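Local structure of probable host range protein 2-3 (Myxoma virus, 5CZ3) at residues F49-E54 with K64-R69. The protein probably supports multiplication of the virus in different cell types, as a member of the poxvirus C7 family of host-range proteins. Numbering follows the deposited sequence.
Sequences FILVLE and KPIHMR
The end of the I66 side chain, its CD1 methyl, meets L51 and L53 together, two leucines on the same face of strand 45-54. I66 CD1 lies 4.1 Å from L51 CD2, and an equal 4.1 Å separates it from L53 CD2, so one methyl meets one branch of each leucine. The two approaches differ in direction. L51 and I66 cross at a slant, whereas L53 and I66 run past one another in opposite senses, the two leucines having different first torsions: in L51 CG stands opposite the carbonyl carbon (chi1 -60°), in L53 it is anti to the backbone N (chi1 176°). I66 has an extended outer arm (chi2 -172°), which carries CD1 away from its own backbone and across to the facing strand. Isoleucine suits this place because its unbranched end can reach over to the other layer, while the forked leucines offer methyls on which it can rest. The chains themselves stay well apart, with the CA atoms of L53 and I66 9.3 Å from each other, and apolar side chains make the join. Further along, F49 and M68 also point toward the opposite segment, M68 reaching A101 and F103 of strand 99-104. Alternate residues I50 and V52 face the other way, where I50 touches W151 and V52 touches R150. I66 also touches Y89 of strand 87-95, the neighbour of 45-54 in its sheet. Inward-facing apolar residues from the two layers, I66 at the entry to strand 67-70, meeting through side chains alone, form the hydrophobic core of a beta-sandwich, the fold of this C7-family protein.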
ATOM      1  N   PHE A  49       3.911   7.571  -3.573  1.00 43.47           N
ATOM      2  CA  PHE A  49       3.347   6.680  -2.565  1.00 45.30           C
ATOM      3  C   PHE A  49       4.171   6.723  -1.284  1.00 44.59           C
ATOM      4  O   PHE A  49       5.392   6.578  -1.321  1.00 46.11           O
ATOM      5  CB  PHE A  49       3.286   5.236  -3.067  1.00 46.91           C
ATOM      6  CG  PHE A  49       2.416   5.038  -4.274  1.00 49.95           C
ATOM      7  CD1 PHE A  49       2.917   5.247  -5.548  1.00 50.72           C
ATOM      8  CD2 PHE A  49       1.105   4.615  -4.136  1.00 51.80           C
ATOM      9  CE1 PHE A  49       2.121   5.055  -6.659  1.00 52.70           C
ATOM     10  CE2 PHE A  49       0.305   4.423  -5.243  1.00 53.87           C
ATOM     11  CZ  PHE A  49       0.813   4.643  -6.506  1.00 54.35           C
ATOM     12  N   ILE A  50       3.504   6.917  -0.153  1.00 43.23           N
ATOM     13  CA  ILE A  50       4.154   6.735   1.137  1.00 41.24           C
ATOM     14  C   ILE A  50       3.471   5.601   1.888  1.00 41.00           C
ATOM     15  O   ILE A  50       2.279   5.670   2.192  1.00 42.38           O
ATOM     16  CB  ILE A  50       4.137   8.023   1.983  1.00 41.16           C
ATOM     17  CG1 ILE A  50       5.132   9.033   1.412  1.00 39.35           C
ATOM     18  CG2 ILE A  50       4.489   7.715   3.431  1.00 42.06           C
ATOM     19  CD1 ILE A  50       5.281  10.284   2.240  1.00 39.21           C
ATOM     20  N   LEU A  51       4.229   4.545   2.164  1.00 39.92           N
ATOM     21  CA  LEU A  51       3.704   3.384   2.871  1.00 39.43           C
ATOM     22  C   LEU A  51       4.250   3.338   4.287  1.00 39.08           C
ATOM     23  O   LEU A  51       5.464   3.279   4.491  1.00 38.14           O
ATOM     24  CB  LEU A  51       4.051   2.084   2.136  1.00 38.79           C
ATOM     25  CG  LEU A  51       3.555   1.881   0.700  1.00 38.68           C
ATOM     26  CD1 LEU A  51       4.493   2.522  -0.314  1.00 37.65           C
ATOM     27  CD2 LEU A  51       3.376   0.400   0.402  1.00 40.16           C
ATOM     28  N   VAL A  52       3.354   3.370   5.266  1.00 39.88           N
ATOM     29  CA  VAL A  52       3.760   3.274   6.661  1.00 40.64           C
ATOM     30  C   VAL A  52       3.469   1.877   7.190  1.00 42.06           C
ATOM     31  O   VAL A  52       2.321   1.532   7.470  1.00 43.94           O
ATOM     32  CB  VAL A  52       3.051   4.320   7.531  1.00 41.91           C
ATOM     33  CG1 VAL A  52       3.503   4.195   8.978  1.00 42.76           C
ATOM     34  CG2 VAL A  52       3.321   5.723   6.996  1.00 40.75           C
ATOM     35  N   LEU A  53       4.520   1.075   7.319  1.00 42.53           N
ATOM     36  CA  LEU A  53       4.386  -0.313   7.744  1.00 45.20           C
ATOM     37  C   LEU A  53       4.745  -0.489   9.214  1.00 48.52           C
ATOM     38  O   LEU A  53       5.780  -0.004   9.672  1.00 48.23           O
ATOM     39  CB  LEU A  53       5.268  -1.217   6.880  1.00 43.83           C
ATOM     40  CG  LEU A  53       5.311  -2.701   7.249  1.00 45.93           C
ATOM     41  CD1 LEU A  53       3.953  -3.351   7.028  1.00 47.13           C
ATOM     42  CD2 LEU A  53       6.392  -3.425   6.456  1.00 45.88           C
ATOM     43  N   GLU A  54       3.883  -1.185   9.946  1.00 52.22           N
ATOM     44  CA  GLU A  54       4.141  -1.493  11.347  1.00 54.72           C
ATOM     45  C   GLU A  54       4.079  -2.998  11.573  1.00 53.80           C
ATOM     46  O   GLU A  54       3.030  -3.531  11.938  1.00 55.89           O
ATOM     47  CB  GLU A  54       3.139  -0.776  12.251  1.00 59.21           C
ATOM     48  CG  GLU A  54       3.184   0.734  12.133  1.00 60.25           C
ATOM     49  CD  GLU A  54       2.008   1.405  12.808  1.00 63.83           C
ATOM     50  OE1 GLU A  54       1.554   0.897  13.855  1.00 69.25           O
ATOM     51  OE2 GLU A  54       1.534   2.437  12.289  1.00 61.37           O
ATOM     52  N   LYS A  64       9.380  -9.077   6.124  1.00 56.65           N
ATOM     53  CA  LYS A  64       9.655  -9.208   4.697  1.00 55.70           C
ATOM     54  C   LYS A  64       9.745  -7.831   4.043  1.00 57.03           C
ATOM     55  O   LYS A  64       9.196  -6.862   4.563  1.00 59.39           O
ATOM     56  CB  LYS A  64       8.565 -10.044   4.020  1.00 53.55           C
ATOM     57  CG  LYS A  64       8.263 -11.365   4.715  1.00 53.60           C
ATOM     58  CD  LYS A  64       7.202 -12.154   3.962  1.00 53.39           C
ATOM     59  CE  LYS A  64       6.714 -13.341   4.776  1.00 55.03           C
ATOM     60  NZ  LYS A  64       5.603 -14.066   4.100  1.00 54.99           N
ATOM     61  N   PRO A  65      10.444  -7.733   2.903  1.00 56.97           N
ATOM     62  CA  PRO A  65      10.455  -6.441   2.210  1.00 56.71           C
ATOM     63  C   PRO A  65       9.144  -6.192   1.472  1.00 53.03           C
ATOM     64  O   PRO A  65       8.399  -7.139   1.221  1.00 51.36           O
ATOM     65  CB  PRO A  65      11.620  -6.575   1.217  1.00 59.32           C
ATOM     66  CG  PRO A  65      12.345  -7.840   1.600  1.00 61.21           C
ATOM     67  CD  PRO A  65      11.330  -8.712   2.257  1.00 58.61           C
ATOM     68  N   ILE A  66       8.863  -4.936   1.140  1.00 52.63           N
ATOM     69  CA  ILE A  66       7.741  -4.621   0.265  1.00 50.95           C
ATOM     70  C   ILE A  66       8.251  -4.426  -1.154  1.00 51.60           C
ATOM     71  O   ILE A  66       9.160  -3.629  -1.389  1.00 52.90           O
ATOM     72  CB  ILE A  66       6.987  -3.352   0.704  1.00 51.32           C
ATOM     73  CG1 ILE A  66       6.419  -3.519   2.113  1.00 51.02           C
ATOM     74  CG2 ILE A  66       5.877  -3.027  -0.285  1.00 50.02           C
ATOM     75  CD1 ILE A  66       5.513  -2.387   2.546  1.00 48.56           C
ATOM     76  N   HIS A  67       7.675  -5.160  -2.098  1.00 51.01           N
ATOM     77  CA  HIS A  67       8.045  -5.010  -3.498  1.00 52.11           C
ATOM     78  C   HIS A  67       6.893  -4.406  -4.288  1.00 50.91           C
ATOM     79  O   HIS A  67       5.769  -4.310  -3.792  1.00 49.50           O
ATOM     80  CB  HIS A  67       8.457  -6.356  -4.094  1.00 53.14           C
ATOM     81  CG  HIS A  67       9.581  -7.019  -3.362  1.00 54.91           C
ATOM     82  ND1 HIS A  67       9.414  -8.174  -2.630  1.00 54.48           N
ATOM     83  CD2 HIS A  67      10.888  -6.685  -3.245  1.00 57.11           C
ATOM     84  CE1 HIS A  67      10.570  -8.525  -2.096  1.00 56.16           C
ATOM     85  NE2 HIS A  67      11.481  -7.637  -2.453  1.00 57.71           N
ATOM     86  N   MET A  68       7.172  -3.993  -5.519  1.00 51.79           N
ATOM     87  CA  MET A  68       6.149  -3.377  -6.353  1.00 51.54           C
ATOM     88  C   MET A  68       6.419  -3.565  -7.841  1.00 52.69           C
ATOM     89  O   MET A  68       7.563  -3.492  -8.292  1.00 53.83           O
ATOM     90  CB  MET A  68       6.032  -1.885  -6.031  1.00 51.76           C
ATOM     91  CG  MET A  68       5.118  -1.107  -6.967  1.00 48.47           C
ATOM     92  SD  MET A  68       5.394   0.673  -6.896  1.00 76.49           S
ATOM     93  CE  MET A  68       4.159   1.247  -8.056  1.00101.48           C
ATOM     94  N   ARG A  69       5.355  -3.818  -8.595  1.00 52.90           N
ATOM     95  CA  ARG A  69       5.428  -3.816 -10.048  1.00 54.56           C
ATOM     96  C   ARG A  69       4.407  -2.852 -10.633  1.00 53.80           C
ATOM     97  O   ARG A  69       3.219  -2.924 -10.314  1.00 53.27           O
ATOM     98  CB  ARG A  69       5.202  -5.218 -10.615  1.00 56.20           C
ATOM     99  CG  ARG A  69       6.314  -6.198 -10.314  1.00 58.01           C
ATOM    100  CD  ARG A  69       6.220  -7.407 -11.224  1.00 60.23           C
ATOM    101  NE  ARG A  69       7.260  -8.389 -10.934  1.00 62.18           N
ATOM    102  CZ  ARG A  69       8.420  -8.460 -11.580  1.00 65.37           C
ATOM    103  NH1 ARG A  69       8.688  -7.608 -12.559  1.00 66.46           N
ATOM    104  NH2 ARG A  69       9.310  -9.386 -11.250  1.00 68.54           N
TER